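Local coordinates for protein HTH-type transcriptional regulator AscG (PDB 3BRQ) that represses transcription of the cryptic asc operon of Escherichia coli as a DNA-binding regulator of the LacI family, at residues G33-A43 / I253-I263; L172-G180 / G190-F201. All coordinates share one frame; numbering follows the deposited sequence.

Contact 1: residues G33-A43 / I253-I263; sequences GIYFSELLFHA and IPVTEMIQEII. With SO4 (sulfate ion), chain F.
Helices 36-43 and 255-263 pass at 8.9 Å between axes, crossing at -43°, and the CA atoms of Leu39 and Ile259 come within 6.1 Å. Ile259 lays CG1 against Leu39 CB at 3.7 Å, crossing it at about a right angle, while its CG2, anti to the backbone N, reaches the backbone around Ala43. Ile263 CG1 meets Ala43 CB. Ahead of helix 36-43, Ile34 CG2 rests on both methyls of Val255, and its CD1 touches CE of selenomethionine Met258. Gly33 N donates to sulfate O4 (2.9 Å), in a site completed by Tyr84, Arg86, Ser151 and Thr153; the ion is probably from crystallisation liquor. On the polar side Thr256 CG2 sits over the His42 ring, 4.1 Å from its centroid and 14° off the normal, a CH-pi contact. Phe41 CD2 lies over the opposite face; with an alanine in place of His42, the Thr256 methyl and Phe41 would probably lose the ring between them, opening a gap. Water 1 joins Glu38 OE2 to Thr256 N. Beneath lies the parallel sheet: Leu39 and Ile259 touch Leu107 of strand 104-107, Ala43, Ile263, Phe36 and Leu40 reach strand 21-27, and the last two also meet Leu40 and Phe36 of the second subunit.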
loop_
_atom_site.group_PDB
_atom_site.type_symbol
_atom_site.label_atom_id
_atom_site.label_comp_id
_atom_site.label_asym_id
_atom_site.label_seq_id
_atom_site.Cartn_x
_atom_site.Cartn_y
_atom_site.Cartn_z
ATOM N N GLY B 33 10.478 2.556 -1.986
ATOM C CA GLY B 33 11.043 1.977 -3.194
ATOM C C GLY B 33 10.869 0.473 -3.312
ATOM O O GLY B 33 10.680 -0.029 -4.427
ATOM N N ILE B 34 10.856 -0.254 -2.177
ATOM C CA ILE B 34 10.508 -1.666 -2.184
ATOM C C ILE B 34 9.101 -1.731 -1.548
ATOM O O ILE B 34 8.935 -1.454 -0.353
ATOM C CB ILE B 34 11.515 -2.540 -1.342
ATOM C CG1 ILE B 34 12.998 -2.247 -1.677
ATOM C CG2 ILE B 34 11.124 -4.054 -1.395
ATOM C CD1 ILE B 34 13.379 -2.337 -3.145
ATOM N N TYR B 35 8.084 -2.063 -2.325
ATOM C CA TYR B 35 6.697 -1.994 -1.780
ATOM C C TYR B 35 6.621 -2.626 -0.382
ATOM O O TYR B 35 7.043 -3.757 -0.169
ATOM C CB TYR B 35 5.690 -2.626 -2.750
ATOM C CG TYR B 35 4.217 -2.579 -2.315
ATOM C CD1 TYR B 35 3.731 -1.594 -1.460
ATOM C CD2 TYR B 35 3.305 -3.508 -2.818
ATOM C CE1 TYR B 35 2.361 -1.551 -1.080
ATOM C CE2 TYR B 35 1.956 -3.477 -2.455
ATOM C CZ TYR B 35 1.489 -2.501 -1.595
ATOM O OH TYR B 35 0.148 -2.499 -1.257
ATOM N N PHE B 36 6.143 -1.863 0.589
ATOM C CA PHE B 36 6.269 -2.269 1.982
ATOM C C PHE B 36 5.286 -3.416 2.354
ATOM O O PHE B 36 5.663 -4.378 3.025
ATOM C CB PHE B 36 6.177 -0.992 2.833
ATOM C CG PHE B 36 6.283 -1.178 4.329
ATOM C CD1 PHE B 36 6.664 -2.386 4.915
ATOM C CD2 PHE B 36 6.049 -0.081 5.161
ATOM C CE1 PHE B 36 6.726 -2.521 6.294
ATOM C CE2 PHE B 36 6.129 -0.196 6.566
ATOM C CZ PHE B 36 6.472 -1.426 7.126
ATOM N N SER B 37 4.047 -3.369 1.914
ATOM C CA SER B 37 3.163 -4.450 2.370
ATOM C C SER B 37 3.576 -5.766 1.677
ATOM O O SER B 37 3.550 -6.830 2.310
ATOM C CB SER B 37 1.710 -4.111 2.131
ATOM O OG SER B 37 1.501 -4.109 0.755
ATOM N N GLU B 38 4.018 -5.660 0.419
ATOM C CA GLU B 38 4.602 -6.790 -0.304
ATOM C C GLU B 38 5.845 -7.328 0.388
ATOM O O GLU B 38 5.949 -8.539 0.607
ATOM C CB GLU B 38 4.954 -6.416 -1.733
ATOM C CG GLU B 38 4.653 -7.536 -2.739
ATOM C CD GLU B 38 5.454 -7.398 -4.042
ATOM O OE1 GLU B 38 5.767 -6.242 -4.446
ATOM O OE2 GLU B 38 5.786 -8.444 -4.662
ATOM N N LEU B 39 6.773 -6.442 0.771
ATOM C CA LEU B 39 7.983 -6.913 1.405
ATOM C C LEU B 39 7.656 -7.562 2.748
ATOM O O LEU B 39 8.227 -8.583 3.096
ATOM C CB LEU B 39 9.068 -5.796 1.521
ATOM C CG LEU B 39 9.260 -4.832 2.686
ATOM C CD1 LEU B 39 9.954 -5.465 3.871
ATOM C CD2 LEU B 39 10.160 -3.650 2.220
ATOM N N LEU B 40 6.703 -6.988 3.483
ATOM C CA LEU B 40 6.373 -7.492 4.816
ATOM C C LEU B 40 5.693 -8.849 4.696
ATOM O O LEU B 40 5.920 -9.754 5.490
ATOM C CB LEU B 40 5.468 -6.509 5.566
ATOM C CG LEU B 40 5.137 -6.775 7.041
ATOM C CD1 LEU B 40 6.399 -6.913 7.917
ATOM C CD2 LEU B 40 4.250 -5.697 7.608
ATOM N N PHE B 41 4.863 -8.967 3.680
ATOM C CA PHE B 41 4.125 -10.202 3.436
ATOM C C PHE B 41 5.085 -11.347 3.186
ATOM O O PHE B 41 4.939 -12.423 3.765
ATOM C CB PHE B 41 3.182 -10.056 2.245
ATOM C CG PHE B 41 2.475 -11.351 1.896
ATOM C CD1 PHE B 41 1.616 -11.945 2.813
ATOM C CD2 PHE B 41 2.733 -11.997 0.689
ATOM C CE1 PHE B 41 0.965 -13.173 2.532
ATOM C CE2 PHE B 41 2.113 -13.229 0.390
ATOM C CZ PHE B 41 1.202 -13.815 1.328
ATOM N N HIS B 42 6.088 -11.114 2.337
ATOM C CA HIS B 42 7.025 -12.179 2.014
ATOM C C HIS B 42 8.030 -12.441 3.121
ATOM O O HIS B 42 8.411 -13.581 3.334
ATOM C CB HIS B 42 7.721 -11.937 0.676
ATOM C CG HIS B 42 6.789 -11.983 -0.489
ATOM N ND1 HIS B 42 6.251 -13.160 -0.959
ATOM C CD2 HIS B 42 6.280 -10.997 -1.265
ATOM C CE1 HIS B 42 5.449 -12.898 -1.979
ATOM N NE2 HIS B 42 5.451 -11.591 -2.182
ATOM N N ALA B 43 8.506 -11.400 3.801
ATOM C CA ALA B 43 9.248 -11.620 5.049
ATOM C C ALA B 43 8.481 -12.457 6.088
ATOM O O ALA B 43 9.032 -13.393 6.648
ATOM C CB ALA B 43 9.694 -10.293 5.673
ATOM N N ILE B 253 10.124 -4.101 -9.981
ATOM C CA ILE B 253 11.213 -4.440 -9.057
ATOM C C ILE B 253 10.918 -5.854 -8.565
ATOM O O ILE B 253 9.778 -6.153 -8.201
ATOM C CB ILE B 253 11.302 -3.398 -7.852
ATOM C CG1 ILE B 253 11.306 -1.938 -8.375
ATOM C CG2 ILE B 253 12.515 -3.648 -6.899
ATOM C CD1 ILE B 253 12.480 -1.532 -9.327
ATOM N N PRO B 254 11.953 -6.729 -8.550
ATOM C CA PRO B 254 11.822 -8.084 -8.045
ATOM C C PRO B 254 11.748 -8.107 -6.501
ATOM O O PRO B 254 12.560 -8.754 -5.830
ATOM C CB PRO B 254 13.079 -8.770 -8.555
ATOM C CG PRO B 254 14.106 -7.659 -8.660
ATOM C CD PRO B 254 13.337 -6.422 -9.002
ATOM N N VAL B 255 10.767 -7.407 -5.952
ATOM C CA VAL B 255 10.590 -7.342 -4.498
ATOM C C VAL B 255 10.595 -8.729 -3.852
ATOM O O VAL B 255 11.375 -8.990 -2.942
ATOM C CB VAL B 255 9.264 -6.569 -4.115
ATOM C CG1 VAL B 255 8.955 -6.681 -2.612
ATOM C CG2 VAL B 255 9.383 -5.143 -4.493
ATOM N N THR B 256 9.723 -9.609 -4.333
ATOM C CA THR B 256 9.584 -10.968 -3.801
ATOM C C THR B 256 10.899 -11.751 -3.721
ATOM O O THR B 256 11.287 -12.316 -2.667
ATOM C CB THR B 256 8.609 -11.770 -4.695
ATOM O OG1 THR B 256 7.297 -11.267 -4.489
ATOM C CG2 THR B 256 8.652 -13.238 -4.361
ATOM N N GLU B 257 11.581 -11.777 -4.847
ATOM C CA GLU B 257 12.925 -12.333 -4.912
ATOM C C GLU B 257 13.837 -11.675 -3.930
ATOM O O GLU B 257 14.636 -12.349 -3.265
ATOM C CB GLU B 257 13.516 -12.177 -6.316
ATOM C CG GLU B 257 12.851 -13.041 -7.392
ATOM C CD GLU B 257 11.534 -12.469 -7.973
ATOM O OE1 GLU B 257 11.091 -11.330 -7.636
ATOM O OE2 GLU B 257 10.934 -13.199 -8.802
HETATM N N MSE B 258 13.768 -10.347 -3.854
HETATM C CA MSE B 258 14.704 -9.618 -3.010
HETATM C C MSE B 258 14.504 -9.962 -1.530
HETATM O O MSE B 258 15.479 -10.050 -0.786
HETATM C CB MSE B 258 14.545 -8.107 -3.212
HETATM C CG MSE B 258 15.410 -7.580 -4.376
HETATM SE SE MSE B 258 14.923 -5.769 -4.775
HETATM C CE MSE B 258 16.072 -4.993 -3.500
ATOM N N ILE B 259 13.243 -10.160 -1.140
ATOM C CA ILE B 259 12.857 -10.394 0.261
ATOM C C ILE B 259 13.222 -11.804 0.689
ATOM O O ILE B 259 13.695 -12.029 1.813
ATOM C CB ILE B 259 11.354 -10.097 0.499
ATOM C CG1 ILE B 259 11.131 -8.600 0.384
ATOM C CG2 ILE B 259 10.938 -10.397 1.934
ATOM C CD1 ILE B 259 12.213 -7.780 1.200
ATOM N N GLN B 260 13.021 -12.737 -0.233
ATOM C CA GLN B 260 13.336 -14.131 -0.012
ATOM C C GLN B 260 14.839 -14.302 0.095
ATOM O O GLN B 260 15.315 -15.102 0.911
ATOM C CB GLN B 260 12.788 -14.980 -1.136
ATOM C CG GLN B 260 11.260 -15.103 -1.135
ATOM C CD GLN B 260 10.752 -15.856 -2.356
ATOM O OE1 GLN B 260 11.525 -16.184 -3.254
ATOM N NE2 GLN B 260 9.434 -16.134 -2.397
ATOM N N GLU B 261 15.588 -13.542 -0.690
ATOM C CA GLU B 261 17.048 -13.519 -0.529
ATOM C C GLU B 261 17.519 -13.027 0.833
ATOM O O GLU B 261 18.201 -13.739 1.541
ATOM C CB GLU B 261 17.714 -12.656 -1.585
ATOM C CG GLU B 261 19.207 -12.784 -1.551
ATOM C CD GLU B 261 19.683 -14.083 -2.202
ATOM O OE1 GLU B 261 18.856 -14.987 -2.524
ATOM O OE2 GLU B 261 20.895 -14.177 -2.418
ATOM N N ILE B 262 17.222 -11.773 1.177
ATOM C CA ILE B 262 17.651 -11.241 2.482
ATOM C C ILE B 262 17.081 -12.013 3.678
ATOM O O ILE B 262 17.786 -12.291 4.632
ATOM C CB ILE B 262 17.327 -9.703 2.589
ATOM C CG1 ILE B 262 18.244 -9.043 3.654
ATOM C CG2 ILE B 262 15.823 -9.480 2.819
ATOM C CD1 ILE B 262 18.163 -7.522 3.595
ATOM N N ILE B 263 15.804 -12.389 3.660
ATOM C CA ILE B 263 15.304 -13.122 4.821
ATOM C C ILE B 263 15.887 -14.526 4.837
ATOM O O ILE B 263 16.266 -15.043 5.889
ATOM C CB ILE B 263 13.758 -13.180 4.856
ATOM C CG1 ILE B 263 13.123 -11.778 5.021
ATOM C CG2 ILE B 263 13.275 -14.159 5.927
ATOM C CD1 ILE B 263 13.616 -10.904 6.169
HETATM S S SO4 F . 13.333 4.752 -0.171
HETATM O O1 SO4 F . 14.471 4.683 -1.028
HETATM O O2 SO4 F . 13.792 4.981 1.225
HETATM O O3 SO4 F . 12.357 5.680 -0.677
HETATM O O4 SO4 F . 12.635 3.480 -0.322
HETATM O O HOH W 1 7.703 -9.106 -6.856
HETATM O O HOH W 2 6.958 -6.101 -7.464
#

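Contact 2: residues L172-G180 / G190-F201; sequences LNEKLIANG and GVEMLLERGAKF
Strand 177-178, helix 184-197 and strand 203-206 form a beta-alpha-beta crossover of the periplasmic-binding-protein-like domain: the two strands are parallel and flank strand 142-145, and here the helix packs back on strand 177-178 and the 3-10 turn before it. Arg197 makes the main polar link. Its chain runs extended from CG to NE and brings NH1 between two backbone carbonyls: NH1 donates to Lys175 O at 2.9 Å and to Ile177 O at 2.9 Å. The second bond is the straighter, 167° at the hydrogen against 146°, and Ile177 O lies in the guanidinium plane, whereas Lys175 O is tilted from it; NH1 stands above the plane of each carbonyl. Water 3 extends the grip by accepting from both Arg197 NH2 and Asn179 N. In return Lys175, bent at chi3, donates from NZ to Arg197 O, 3.3 Å away. Apolar contacts accompany these bonds: Ala178 CB meets CE of selenomethionine Met193 at 3.6 Å and Leu194 CD2 at 3.9 Å, and Leu176 and Phe201 run past each other in opposite directions, CD2 to CB 3.7 Å. Because one arginine nitrogen serves two carbonyls and a lysine serves the carbonyl of that arginine, the polar bonds depend on backbone acceptors rather than on a salt bridge; the guanidinium charge is probably eased by the carbonyl dipoles it faces.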
loop_
_atom_site.group_PDB
_atom_site.type_symbol
_atom_site.label_atom_id
_atom_site.label_comp_id
_atom_site.label_asym_id
_atom_site.label_seq_id
_atom_site.Cartn_x
_atom_site.Cartn_y
_atom_site.Cartn_z
ATOM N N LEU B 172 21.174 18.250 -20.833
ATOM C CA LEU B 172 20.295 18.280 -19.683
ATOM C C LEU B 172 19.588 19.650 -19.603
ATOM O O LEU B 172 20.243 20.705 -19.731
ATOM C CB LEU B 172 21.099 17.949 -18.419
ATOM C CG LEU B 172 20.311 17.988 -17.136
ATOM C CD1 LEU B 172 19.285 16.842 -17.109
ATOM C CD2 LEU B 172 21.249 17.938 -15.952
ATOM N N ASN B 173 18.267 19.627 -19.452
ATOM C CA ASN B 173 17.486 20.856 -19.226
ATOM C C ASN B 173 16.631 20.691 -17.987
ATOM O O ASN B 173 15.637 19.920 -18.002
ATOM C CB ASN B 173 16.610 21.198 -20.460
ATOM C CG ASN B 173 15.779 22.522 -20.283
ATOM O OD1 ASN B 173 15.827 23.170 -19.259
ATOM N ND2 ASN B 173 15.024 22.877 -21.289
ATOM N N GLU B 174 16.997 21.348 -16.888
ATOM C CA GLU B 174 16.144 21.177 -15.659
ATOM C C GLU B 174 14.689 21.629 -15.778
ATOM O O GLU B 174 13.863 21.307 -14.892
ATOM C CB GLU B 174 16.779 21.756 -14.393
ATOM C CG GLU B 174 18.270 21.421 -14.263
ATOM C CD GLU B 174 18.548 20.414 -13.197
ATOM O OE1 GLU B 174 17.595 19.967 -12.516
ATOM O OE2 GLU B 174 19.742 20.066 -13.038
ATOM N N LYS B 175 14.343 22.357 -16.850
ATOM C CA LYS B 175 12.934 22.720 -17.033
ATOM C C LYS B 175 12.081 21.517 -17.336
ATOM O O LYS B 175 10.858 21.570 -17.179
ATOM C CB LYS B 175 12.739 23.844 -18.073
ATOM C CG LYS B 175 13.226 25.211 -17.516
ATOM C CD LYS B 175 13.100 26.372 -18.553
ATOM C CE LYS B 175 11.735 26.320 -19.204
ATOM N NZ LYS B 175 11.176 27.617 -19.767
ATOM N N LEU B 176 12.724 20.441 -17.793
ATOM C CA LEU B 176 12.023 19.184 -18.006
ATOM C C LEU B 176 11.938 18.308 -16.748
ATOM O O LEU B 176 11.431 17.233 -16.820
ATOM C CB LEU B 176 12.627 18.381 -19.162
ATOM C CG LEU B 176 12.355 18.990 -20.563
ATOM C CD1 LEU B 176 13.243 18.325 -21.627
ATOM C CD2 LEU B 176 10.848 18.835 -20.908
ATOM N N ILE B 177 12.525 18.736 -15.639
ATOM C CA ILE B 177 12.470 17.946 -14.396
ATOM C C ILE B 177 11.538 18.660 -13.432
ATOM O O ILE B 177 11.725 19.857 -13.133
ATOM C CB ILE B 177 13.875 17.809 -13.718
ATOM C CG1 ILE B 177 14.851 17.003 -14.633
ATOM C CG2 ILE B 177 13.726 17.114 -12.360
ATOM C CD1 ILE B 177 16.341 17.252 -14.341
ATOM N N ALA B 178 10.555 17.939 -12.938
ATOM C CA ALA B 178 9.577 18.495 -12.000
ATOM C C ALA B 178 9.749 17.709 -10.693
ATOM O O ALA B 178 9.720 16.465 -10.709
ATOM C CB ALA B 178 8.164 18.283 -12.560
ATOM N N ASN B 179 9.947 18.401 -9.566
ATOM C CA ASN B 179 10.133 17.724 -8.278
ATOM C C ASN B 179 8.755 17.313 -7.730
ATOM O O ASN B 179 7.820 18.114 -7.737
ATOM C CB ASN B 179 10.842 18.620 -7.276
ATOM C CG ASN B 179 12.260 19.004 -7.717
ATOM O OD1 ASN B 179 12.693 20.123 -7.470
ATOM N ND2 ASN B 179 12.988 18.070 -8.348
ATOM N N GLY B 180 8.613 16.061 -7.343
ATOM C CA GLY B 180 7.320 15.490 -6.949
ATOM C C GLY B 180 7.483 14.879 -5.564
ATOM O O GLY B 180 8.565 14.979 -4.937
ATOM N N GLY B 190 2.767 18.310 -11.102
ATOM C CA GLY B 190 4.110 18.286 -11.742
ATOM C C GLY B 190 3.904 18.435 -13.213
ATOM O O GLY B 190 4.548 19.264 -13.845
ATOM N N VAL B 191 2.891 17.734 -13.749
ATOM C CA VAL B 191 2.618 17.860 -15.183
ATOM C C VAL B 191 2.066 19.223 -15.571
ATOM O O VAL B 191 2.498 19.789 -16.577
ATOM C CB VAL B 191 1.672 16.746 -15.733
ATOM C CG1 VAL B 191 0.699 17.332 -16.677
ATOM C CG2 VAL B 191 2.504 15.762 -16.566
ATOM N N GLU B 192 1.139 19.761 -14.766
ATOM C CA GLU B 192 0.583 21.089 -15.044
ATOM C C GLU B 192 1.758 22.100 -15.036
ATOM O O GLU B 192 1.816 22.991 -15.875
ATOM C CB GLU B 192 -0.492 21.457 -14.031
ATOM C CG GLU B 192 -1.268 22.752 -14.356
ATOM C CD GLU B 192 -1.799 22.774 -15.819
ATOM O OE1 GLU B 192 -2.441 21.766 -16.259
ATOM O OE2 GLU B 192 -1.533 23.776 -16.537
HETATM N N MSE B 193 2.697 21.911 -14.125
HETATM C CA MSE B 193 3.824 22.832 -14.041
HETATM C C MSE B 193 4.670 22.734 -15.319
HETATM O O MSE B 193 4.942 23.739 -15.902
HETATM C CB MSE B 193 4.648 22.620 -12.766
HETATM C CG MSE B 193 5.892 23.593 -12.696
HETATM SE SE MSE B 193 6.826 23.370 -11.044
HETATM C CE MSE B 193 7.385 21.541 -11.254
ATOM N N LEU B 194 5.033 21.545 -15.769
ATOM C CA LEU B 194 5.778 21.315 -17.027
ATOM C C LEU B 194 5.098 21.882 -18.275
ATOM O O LEU B 194 5.755 22.461 -19.125
ATOM C CB LEU B 194 6.013 19.783 -17.220
ATOM C CG LEU B 194 6.790 19.023 -16.131
ATOM C CD1 LEU B 194 6.637 17.487 -16.248
ATOM C CD2 LEU B 194 8.286 19.452 -16.253
ATOM N N LEU B 195 3.780 21.708 -18.392
ATOM C CA LEU B 195 3.011 22.297 -19.495
ATOM C C LEU B 195 3.008 23.789 -19.450
ATOM O O LEU B 195 3.069 24.408 -20.510
ATOM C CB LEU B 195 1.508 21.838 -19.456
ATOM C CG LEU B 195 1.330 20.295 -19.514
ATOM C CD1 LEU B 195 -0.203 19.880 -19.446
ATOM C CD2 LEU B 195 1.882 19.836 -20.824
ATOM N N GLU B 196 2.855 24.403 -18.265
ATOM C CA GLU B 196 2.978 25.876 -18.170
ATOM C C GLU B 196 4.420 26.354 -18.517
ATOM O O GLU B 196 4.581 27.422 -19.115
ATOM C CB GLU B 196 2.585 26.390 -16.772
ATOM C CG GLU B 196 1.118 26.168 -16.433
ATOM C CD GLU B 196 0.769 26.442 -14.994
ATOM O OE1 GLU B 196 1.684 26.700 -14.187
ATOM O OE2 GLU B 196 -0.439 26.358 -14.655
ATOM N N ARG B 197 5.445 25.582 -18.142
ATOM C CA ARG B 197 6.883 25.946 -18.468
ATOM C C ARG B 197 7.141 26.081 -19.974
ATOM O O ARG B 197 8.050 26.813 -20.386
ATOM C CB ARG B 197 7.900 24.985 -17.851
ATOM C CG ARG B 197 8.132 25.158 -16.364
ATOM C CD ARG B 197 9.143 24.113 -15.930
ATOM N NE ARG B 197 9.354 24.138 -14.473
ATOM C CZ ARG B 197 9.880 23.125 -13.793
ATOM N NH1 ARG B 197 10.196 22.014 -14.413
ATOM N NH2 ARG B 197 10.115 23.242 -12.503
ATOM N N GLY B 198 6.348 25.388 -20.781
ATOM C CA GLY B 198 6.386 25.490 -22.255
ATOM C C GLY B 198 7.444 24.672 -22.988
ATOM O O GLY B 198 7.480 24.648 -24.211
ATOM N N ALA B 199 8.335 24.019 -22.261
ATOM C CA ALA B 199 9.419 23.260 -22.883
ATOM C C ALA B 199 8.801 21.963 -23.440
ATOM O O ALA B 199 8.053 21.284 -22.748
ATOM C CB ALA B 199 10.537 23.003 -21.826
ATOM N N LYS B 200 9.020 21.671 -24.719
ATOM C CA LYS B 200 8.314 20.557 -25.351
ATOM C C LYS B 200 8.837 19.204 -24.854
ATOM O O LYS B 200 10.052 19.023 -24.620
ATOM C CB LYS B 200 8.477 20.615 -26.872
ATOM C CG LYS B 200 7.415 21.414 -27.597
ATOM C CD LYS B 200 6.202 20.480 -27.934
ATOM C CE LYS B 200 5.006 21.203 -28.589
ATOM N NZ LYS B 200 5.432 22.008 -29.797
ATOM N N PHE B 201 7.941 18.238 -24.709
ATOM C CA PHE B 201 8.410 16.901 -24.460
ATOM C C PHE B 201 7.487 15.859 -25.127
ATOM O O PHE B 201 6.267 16.086 -25.196
ATOM C CB PHE B 201 8.594 16.683 -22.932
ATOM C CG PHE B 201 7.328 16.915 -22.102
ATOM C CD1 PHE B 201 6.497 15.858 -21.810
ATOM C CD2 PHE B 201 7.007 18.198 -21.621
ATOM C CE1 PHE B 201 5.362 16.035 -21.082
ATOM C CE2 PHE B 201 5.850 18.411 -20.878
ATOM C CZ PHE B 201 5.035 17.319 -20.604
HETATM O O HOH W 3 10.597 21.427 -10.010
#

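In the fold
Contact 1 joins segments 210 residues apart, and contact 2, whose segments are separated by only 10, falls entirely within the chain between the two halves of contact 1. Their centres are 33 Å apart with the chain's centre between them, and their nearest atoms stay about 13 Å from each other. Helices 36-49 and 255-270 lie against the parallel sheet of strands 21-27, 80-84 and 104-107, whereas contact 2 belongs to the mixed sheet, at its border strand 177-178. The late helix 255-270 therefore returns to the first sheet after strand 249-252 of the second, consistent with the two-lobed, chain-crossing core of LacI-family regulators. Contact 1 also adjoins the second subunit; contact 2 is local to one lobe.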